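Local coordinates for DNA polymerase III subunit beta (Deinococcus radiodurans, PDB 4TRT), which probably tethers DNA polymerases and other proteins to DNA as a ring-shaped sliding clamp, giving them processivity, at residues A76-N81 against F105-G110; R318-A323 against A342-V347. One frame throughout, in Å; residues are numbered along the deposited sequence.

Contact 1 comes first along the chain, in the N-terminal domain, and contact 2 follows in the C-terminal domain. Their centres lie 46 Å apart, on opposite sides of the chain's centre. About 28 Å separates their nearest atoms. They share no helix, strand or sheet. Each sets a helix against a strand. In contact 1 helix 72-81 meets strand 103-108, which pairs with a strand of the second subunit. In contact 2 helix 317-324 meets strand 342-346, within a sheet that also includes strands of the central domain. Contact 1 thus sits at the joint between subunits, and contact 2 beside a joint between domains of one subunit.

Contact 1 of 2, residues A76-N81 against F105-G110; sequences AQIVRN and FKLQTG
Ile78 meets Phe105 and Leu107 where helix 72-81 packs on strand 103-108, a helix-on-sheet contact in the N-terminal domain of the sliding clamp. The contact is wholly apolar, and all three residues are buried. Against Phe105, Ile78 uses its CG2 methyl, 3.8 Å from CG of the ring. CG1 of Ile78 adds a second touch, 4.0 Å from Phe105 CD2. The methyl approaches the ring obliquely, and the Ile78 and Phe105 side chains run alongside each other, pointing opposite ways. Against Leu107 the meeting is tip to tip, through CD1 of Ile78. The torsions divide the work: CG1 lies beside the backbone N (chi1 -75°), and an extended chi2 (170°) carries CD1 on to Leu107. An alanine here would remove both branches and would probably leave a gap between helix and strand, with the Phe105 ring and the Leu107 methyls short of their packing partner.

Phe105 and Lys106 also pair with a strand of the second subunit in an antiparallel ladder, so the sheet continues across the dimer interface. Asn81 O accepts a hydrogen bond from Arg263 NE of the second subunit. The tightest approach in the contact is between two methyls, with CD1 of Ile78 3.3 Å from CD1 of Leu107, closer than carbons usually come.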
ATOM      1  N   ALA A  76      -7.086 -20.088  -0.040  1.00 30.27           N
ATOM      2  CA  ALA A  76      -7.096 -19.000  -1.006  1.00 31.93           C
ATOM      3  C   ALA A  76      -5.679 -18.647  -1.454  1.00 31.14           C
ATOM      4  O   ALA A  76      -5.426 -18.397  -2.627  1.00 32.09           O
ATOM      5  CB  ALA A  76      -7.777 -17.772  -0.407  1.00 30.44           C
ATOM      6  N   GLN A  77      -4.758 -18.645  -0.503  1.00 31.98           N
ATOM      7  CA  GLN A  77      -3.367 -18.321  -0.785  1.00 34.80           C
ATOM      8  C   GLN A  77      -2.715 -19.378  -1.671  1.00 32.82           C
ATOM      9  O   GLN A  77      -1.963 -19.059  -2.594  1.00 34.41           O
ATOM     10  CB  GLN A  77      -2.603 -18.155   0.537  1.00 37.40           C
ATOM     11  CG  GLN A  77      -1.104 -17.908   0.391  1.00 40.48           C
ATOM     12  CD  GLN A  77      -0.431 -17.719   1.741  1.00 44.78           C
ATOM     13  OE1 GLN A  77      -0.959 -18.137   2.769  1.00 49.59           O
ATOM     14  NE2 GLN A  77       0.730 -17.085   1.744  1.00 46.66           N
ATOM     15  N   ILE A  78      -2.967 -20.646  -1.364  1.00 31.91           N
ATOM     16  CA  ILE A  78      -2.408 -21.750  -2.153  1.00 31.88           C
ATOM     17  C   ILE A  78      -2.913 -21.668  -3.604  1.00 32.71           C
ATOM     18  O   ILE A  78      -2.132 -21.783  -4.555  1.00 30.75           O
ATOM     19  CB  ILE A  78      -2.768 -23.097  -1.505  1.00 32.60           C
ATOM     20  CG1 ILE A  78      -1.909 -23.332  -0.258  1.00 34.44           C
ATOM     21  CG2 ILE A  78      -2.632 -24.245  -2.495  1.00 35.61           C
ATOM     22  CD1 ILE A  78      -2.384 -24.531   0.563  1.00 36.29           C
ATOM     23  N   VAL A  79      -4.204 -21.409  -3.769  1.00 32.66           N
ATOM     24  CA  VAL A  79      -4.791 -21.360  -5.117  1.00 33.65           C
ATOM     25  C   VAL A  79      -4.246 -20.164  -5.896  1.00 34.34           C
ATOM     26  O   VAL A  79      -3.851 -20.301  -7.042  1.00 35.17           O
ATOM     27  CB  VAL A  79      -6.332 -21.344  -5.072  1.00 32.24           C
ATOM     28  CG1 VAL A  79      -6.938 -21.154  -6.476  1.00 30.95           C
ATOM     29  CG2 VAL A  79      -6.850 -22.629  -4.454  1.00 32.26           C
ATOM     30  N   ARG A  80      -4.170 -19.009  -5.247  1.00 35.47           N
ATOM     31  CA  ARG A  80      -3.595 -17.825  -5.861  1.00 38.20           C
ATOM     32  C   ARG A  80      -2.177 -18.045  -6.372  1.00 37.64           C
ATOM     33  O   ARG A  80      -1.850 -17.581  -7.452  1.00 35.03           O
ATOM     34  CB  ARG A  80      -3.628 -16.702  -4.843  1.00 41.23           C
ATOM     35  CG  ARG A  80      -2.930 -15.400  -5.206  1.00 46.80           C
ATOM     36  CD  ARG A  80      -3.015 -14.416  -4.049  1.00 50.59           C
ATOM     37  NE  ARG A  80      -4.332 -14.443  -3.434  1.00 47.54           N
ATOM     38  CZ  ARG A  80      -4.596 -14.619  -2.137  1.00 49.76           C
ATOM     39  NH1 ARG A  80      -3.638 -14.761  -1.229  1.00 48.84           N
ATOM     40  NH2 ARG A  80      -5.857 -14.623  -1.737  1.00 47.43           N
ATOM     41  N   ASN A  81      -1.362 -18.772  -5.606  1.00 34.70           N
ATOM     42  CA  ASN A  81       0.038 -18.994  -5.943  1.00 35.63           C
ATOM     43  C   ASN A  81       0.270 -20.070  -7.004  1.00 35.66           C
ATOM     44  O   ASN A  81       1.391 -20.238  -7.475  1.00 34.86           O
ATOM     45  CB  ASN A  81       0.833 -19.368  -4.676  1.00 36.79           C
ATOM     46  CG  ASN A  81       0.986 -18.209  -3.706  1.00 40.36           C
ATOM     47  OD1 ASN A  81       0.847 -17.041  -4.085  1.00 41.01           O
ATOM     48  ND2 ASN A  81       1.294 -18.522  -2.440  1.00 37.41           N
ATOM     49  N   PHE A 105      -0.310 -29.748  -3.693  1.00 32.19           N
ATOM     50  CA  PHE A 105      -0.463 -29.222  -2.347  1.00 33.70           C
ATOM     51  C   PHE A 105      -1.473 -30.100  -1.608  1.00 36.45           C
ATOM     52  O   PHE A 105      -2.440 -30.545  -2.199  1.00 37.62           O
ATOM     53  CB  PHE A 105      -0.930 -27.749  -2.399  1.00 32.38           C
ATOM     54  CG  PHE A 105       0.167 -26.786  -2.743  1.00 33.01           C
ATOM     55  CD1 PHE A 105       0.680 -26.724  -4.025  1.00 34.61           C
ATOM     56  CD2 PHE A 105       0.711 -25.965  -1.776  1.00 34.17           C
ATOM     57  CE1 PHE A 105       1.727 -25.857  -4.332  1.00 35.03           C
ATOM     58  CE2 PHE A 105       1.726 -25.082  -2.078  1.00 33.59           C
ATOM     59  CZ  PHE A 105       2.250 -25.045  -3.350  1.00 34.49           C
ATOM     60  N   LYS A 106      -1.225 -30.369  -0.331  1.00 38.11           N
ATOM     61  CA  LYS A 106      -2.158 -31.112   0.518  1.00 40.45           C
ATOM     62  C   LYS A 106      -2.547 -30.241   1.693  1.00 40.74           C
ATOM     63  O   LYS A 106      -1.669 -29.752   2.389  1.00 41.80           O
ATOM     64  CB  LYS A 106      -1.522 -32.390   1.098  1.00 43.00           C
ATOM     65  CG  LYS A 106      -0.744 -33.269   0.142  1.00 47.32           C
ATOM     66  CD  LYS A 106      -1.596 -33.873  -0.948  1.00 46.57           C
ATOM     67  CE  LYS A 106      -0.820 -34.982  -1.651  1.00 51.19           C
ATOM     68  NZ  LYS A 106      -1.372 -35.287  -2.994  1.00 51.08           N
ATOM     69  N   LEU A 107      -3.845 -30.054   1.919  1.00 38.46           N
ATOM     70  CA  LEU A 107      -4.344 -29.373   3.115  1.00 38.33           C
ATOM     71  C   LEU A 107      -5.121 -30.348   4.006  1.00 40.29           C
ATOM     72  O   LEU A 107      -5.971 -31.102   3.520  1.00 36.07           O
ATOM     73  CB  LEU A 107      -5.309 -28.241   2.757  1.00 40.14           C
ATOM     74  CG  LEU A 107      -4.839 -26.931   2.164  1.00 42.94           C
ATOM     75  CD1 LEU A 107      -4.311 -27.215   0.765  1.00 48.76           C
ATOM     76  CD2 LEU A 107      -6.002 -25.946   2.118  1.00 44.80           C
ATOM     77  N   GLN A 108      -4.830 -30.320   5.304  1.00 40.14           N
ATOM     78  CA  GLN A 108      -5.652 -31.024   6.275  1.00 40.78           C
ATOM     79  C   GLN A 108      -7.033 -30.390   6.338  1.00 36.89           C
ATOM     80  O   GLN A 108      -7.148 -29.177   6.441  1.00 36.59           O
ATOM     81  CB  GLN A 108      -5.005 -30.979   7.660  1.00 45.92           C
ATOM     82  CG  GLN A 108      -3.813 -31.912   7.772  1.00 51.55           C
ATOM     83  CD  GLN A 108      -4.175 -33.382   7.619  1.00 55.12           C
ATOM     84  OE1 GLN A 108      -4.935 -33.950   8.414  1.00 62.92           O
ATOM     85  NE2 GLN A 108      -3.621 -34.009   6.588  1.00 58.06           N
ATOM     86  N   THR A 109      -8.072 -31.207   6.236  1.00 36.54           N
ATOM     87  CA  THR A 109      -9.446 -30.721   6.317  1.00 36.22           C
ATOM     88  C   THR A 109      -9.902 -30.745   7.770  1.00 38.10           C
ATOM     89  O   THR A 109      -9.300 -31.424   8.595  1.00 38.78           O
ATOM     90  CB  THR A 109     -10.396 -31.599   5.488  1.00 36.33           C
ATOM     91  OG1 THR A 109     -10.255 -32.953   5.913  1.00 39.80           O
ATOM     92  CG2 THR A 109     -10.057 -31.517   4.010  1.00 34.32           C
ATOM     93  N   GLY A 110     -10.988 -30.034   8.068  1.00 37.90           N
ATOM     94  CA  GLY A 110     -11.484 -29.896   9.432  1.00 39.96           C
ATOM     95  C   GLY A 110     -12.747 -30.682   9.703  1.00 42.20           C
ATOM     96  O   GLY A 110     -13.123 -31.588   8.951  1.00 41.45           O
TER

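Contact 2 of 2, residues R318-A323 against A342-V347; sequences RHVLDA and AIFRAV. Unlike the reference sequence in segment 342-347: Val347 (reference Arg).
Ala323, which packs its methyl on Phe344, gives its backbone N to His319 O at 2.9 Å. This is an ordinary helical bond, matched one residue earlier by Asp322 N to Arg318 O, also 2.9 Å. Both bonds belong to helix 317-324 and keep its turns regular. Val320 and Ala323, three residues apart on the helix, both reach the Phe344 ring.

Across the contact the interaction is apolar, and one ring carries the strand's share. The CB of Ala323 lies 4.0 Å from CD2 of Phe344. One atom further round the ring, CG1 of Val320 comes within 4.2 Å of Phe344 CE2. The second methyl of Val320, CG2, is a little farther off, 4.4 Å from the same CE2. Both residues meet the ring obliquely. The touches are loose van der Waals contacts, with nothing compressed. Phe344 has its CG beside the backbone N (chi1 -59°). Its chi2 is only -11°, which brings CA close to the plane of the ring. In this pose CD2 and CE2 are the ring atoms nearest the helix. The CA atoms of Ala323 and Phe344 are 7.0 Å apart, the closest approach of the two backbones by CA, with the Ala323 methyl and the Phe344 side chain between them.

Neighbours tie both pieces into the domain. Ala323 O accepts a hydrogen bond from Tyr353 OH, and Asp322 forms a salt bridge with Arg174. Phe344 also packs on Met357 and Leu333, from the strands flanking its own. This is helix-on-sheet packing in the C-terminal domain of a beta sliding clamp, a DNA clamp fold in which helices pack against antiparallel sheets.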
ATOM      1  N   ARG A 318     -13.047  17.589   6.259  1.00 39.14           N
ATOM      2  CA  ARG A 318     -13.156  16.156   6.001  1.00 42.82           C
ATOM      3  C   ARG A 318     -14.573  15.800   5.543  1.00 41.28           C
ATOM      4  O   ARG A 318     -14.755  15.009   4.614  1.00 40.73           O
ATOM      5  CB  ARG A 318     -12.783  15.313   7.240  1.00 47.21           C
ATOM      6  CG  ARG A 318     -12.983  13.810   6.994  1.00 53.78           C
ATOM      7  CD  ARG A 318     -12.431  12.943   8.116  1.00 61.63           C
ATOM      8  NE  ARG A 318     -10.995  13.136   8.354  1.00 68.05           N
ATOM      9  CZ  ARG A 318     -10.008  12.611   7.621  1.00 72.73           C
ATOM     10  NH1 ARG A 318     -10.269  11.855   6.556  1.00 75.24           N
ATOM     11  NH2 ARG A 318      -8.739  12.858   7.949  1.00 73.88           N
ATOM     12  N   HIS A 319     -15.571  16.383   6.200  1.00 40.07           N
ATOM     13  CA  HIS A 319     -16.973  16.176   5.799  1.00 39.63           C
ATOM     14  C   HIS A 319     -17.250  16.781   4.449  1.00 36.91           C
ATOM     15  O   HIS A 319     -18.044  16.248   3.683  1.00 36.20           O
ATOM     16  CB  HIS A 319     -17.931  16.675   6.877  1.00 39.35           C
ATOM     17  CG  HIS A 319     -17.817  15.885   8.173  1.00 40.55           C
ATOM     18  ND1 HIS A 319     -18.657  16.053   9.211  1.00 39.80           N
ATOM     19  CD2 HIS A 319     -16.911  14.885   8.561  1.00 41.90           C
ATOM     20  CE1 HIS A 319     -18.305  15.220  10.213  1.00 42.06           C
ATOM     21  NE2 HIS A 319     -17.238  14.502   9.811  1.00 42.59           N
ATOM     22  N   VAL A 320     -16.569  17.872   4.124  1.00 36.14           N
ATOM     23  CA  VAL A 320     -16.702  18.501   2.806  1.00 34.23           C
ATOM     24  C   VAL A 320     -16.220  17.528   1.731  1.00 34.23           C
ATOM     25  O   VAL A 320     -16.906  17.304   0.728  1.00 33.03           O
ATOM     26  CB  VAL A 320     -15.936  19.845   2.708  1.00 32.65           C
ATOM     27  CG1 VAL A 320     -15.810  20.273   1.254  1.00 31.34           C
ATOM     28  CG2 VAL A 320     -16.636  20.935   3.516  1.00 32.64           C
ATOM     29  N   LEU A 321     -15.049  16.945   1.948  1.00 35.03           N
ATOM     30  CA  LEU A 321     -14.475  16.005   0.993  1.00 36.00           C
ATOM     31  C   LEU A 321     -15.327  14.748   0.883  1.00 36.10           C
ATOM     32  O   LEU A 321     -15.525  14.239  -0.231  1.00 35.33           O
ATOM     33  CB  LEU A 321     -13.032  15.660   1.353  1.00 36.37           C
ATOM     34  CG  LEU A 321     -12.046  16.829   1.199  1.00 37.37           C
ATOM     35  CD1 LEU A 321     -10.643  16.396   1.584  1.00 39.85           C
ATOM     36  CD2 LEU A 321     -12.073  17.390  -0.220  1.00 39.50           C
ATOM     37  N   ASP A 322     -15.845  14.259   2.012  1.00 34.16           N
ATOM     38  CA  ASP A 322     -16.798  13.132   2.001  1.00 35.62           C
ATOM     39  C   ASP A 322     -17.974  13.467   1.084  1.00 34.84           C
ATOM     40  O   ASP A 322     -18.357  12.665   0.236  1.00 35.65           O
ATOM     41  CB  ASP A 322     -17.396  12.863   3.390  1.00 37.33           C
ATOM     42  CG  ASP A 322     -16.435  12.212   4.364  1.00 40.75           C
ATOM     43  OD1 ASP A 322     -15.416  11.632   3.965  1.00 39.42           O
ATOM     44  OD2 ASP A 322     -16.749  12.258   5.576  1.00 42.16           O
ATOM     45  N   ALA A 323     -18.561  14.648   1.287  1.00 33.87           N
ATOM     46  CA  ALA A 323     -19.769  15.054   0.575  1.00 32.74           C
ATOM     47  C   ALA A 323     -19.513  15.251  -0.926  1.00 33.94           C
ATOM     48  O   ALA A 323     -20.366  14.915  -1.745  1.00 37.17           O
ATOM     49  CB  ALA A 323     -20.355  16.321   1.192  1.00 33.27           C
ATOM     50  N   ALA A 342     -26.271  23.449   4.088  1.00 33.37           N
ATOM     51  CA  ALA A 342     -26.008  23.605   2.663  1.00 34.26           C
ATOM     52  C   ALA A 342     -26.250  22.294   1.934  1.00 33.36           C
ATOM     53  O   ALA A 342     -26.180  21.227   2.538  1.00 34.02           O
ATOM     54  CB  ALA A 342     -24.571  24.052   2.452  1.00 32.32           C
ATOM     55  N   ILE A 343     -26.503  22.378   0.628  1.00 34.84           N
ATOM     56  CA  ILE A 343     -26.625  21.191  -0.225  1.00 33.60           C
ATOM     57  C   ILE A 343     -25.484  21.226  -1.243  1.00 34.80           C
ATOM     58  O   ILE A 343     -25.245  22.263  -1.867  1.00 35.85           O
ATOM     59  CB  ILE A 343     -27.984  21.144  -0.952  1.00 35.14           C
ATOM     60  CG1 ILE A 343     -29.143  21.027   0.048  1.00 35.45           C
ATOM     61  CG2 ILE A 343     -28.040  19.985  -1.933  1.00 32.09           C
ATOM     62  CD1 ILE A 343     -30.501  21.272  -0.594  1.00 36.80           C
ATOM     63  N   PHE A 344     -24.759  20.106  -1.368  1.00 33.89           N
ATOM     64  CA  PHE A 344     -23.775  19.910  -2.421  1.00 35.05           C
ATOM     65  C   PHE A 344     -24.297  18.814  -3.351  1.00 31.81           C
ATOM     66  O   PHE A 344     -24.749  17.763  -2.900  1.00 32.58           O
ATOM     67  CB  PHE A 344     -22.403  19.485  -1.881  1.00 35.51           C
ATOM     68  CG  PHE A 344     -21.757  20.453  -0.918  1.00 36.31           C
ATOM     69  CD1 PHE A 344     -22.242  21.737  -0.716  1.00 36.93           C
ATOM     70  CD2 PHE A 344     -20.586  20.075  -0.265  1.00 37.83           C
ATOM     71  CE1 PHE A 344     -21.621  22.593   0.162  1.00 37.40           C
ATOM     72  CE2 PHE A 344     -19.935  20.934   0.595  1.00 38.52           C
ATOM     73  CZ  PHE A 344     -20.467  22.193   0.827  1.00 38.92           C
ATOM     74  N   ARG A 345     -24.268  19.076  -4.653  1.00 32.13           N
ATOM     75  CA  ARG A 345     -24.719  18.103  -5.644  1.00 32.39           C
ATOM     76  C   ARG A 345     -24.043  18.359  -6.997  1.00 34.21           C
ATOM     77  O   ARG A 345     -23.330  19.355  -7.151  1.00 30.89           O
ATOM     78  CB  ARG A 345     -26.241  18.153  -5.764  1.00 35.44           C
ATOM     79  CG  ARG A 345     -26.797  19.495  -6.182  1.00 35.45           C
ATOM     80  CD  ARG A 345     -28.315  19.517  -6.236  1.00 38.62           C
ATOM     81  NE  ARG A 345     -28.718  20.604  -7.110  1.00 40.49           N
ATOM     82  CZ  ARG A 345     -29.960  20.885  -7.465  1.00 43.01           C
ATOM     83  NH1 ARG A 345     -30.986  20.175  -7.005  1.00 45.81           N
ATOM     84  NH2 ARG A 345     -30.173  21.896  -8.302  1.00 42.21           N
ATOM     85  N   ALA A 346     -24.240  17.452  -7.957  1.00 35.42           N
ATOM     86  CA  ALA A 346     -23.850  17.711  -9.359  1.00 39.04           C
ATOM     87  C   ALA A 346     -24.853  18.674  -9.994  1.00 41.06           C
ATOM     88  O   ALA A 346     -25.966  18.826  -9.496  1.00 40.17           O
ATOM     89  CB  ALA A 346     -23.754  16.416 -10.161  1.00 42.07           C
ATOM     90  N   VAL A 347     -24.470  19.327 -11.088  1.00 43.63           N
ATOM     91  CA  VAL A 347     -25.357  20.262 -11.795  1.00 45.83           C
ATOM     92  C   VAL A 347     -26.772  19.662 -12.003  1.00 47.45           C
ATOM     93  O   VAL A 347     -26.917  18.555 -12.503  1.00 46.44           O
ATOM     94  CB  VAL A 347     -24.737  20.694 -13.152  1.00 48.91           C
ATOM     95  CG1 VAL A 347     -25.749  21.460 -14.012  1.00 52.75           C
ATOM     96  CG2 VAL A 347     -23.496  21.536 -12.911  1.00 48.62           C
TER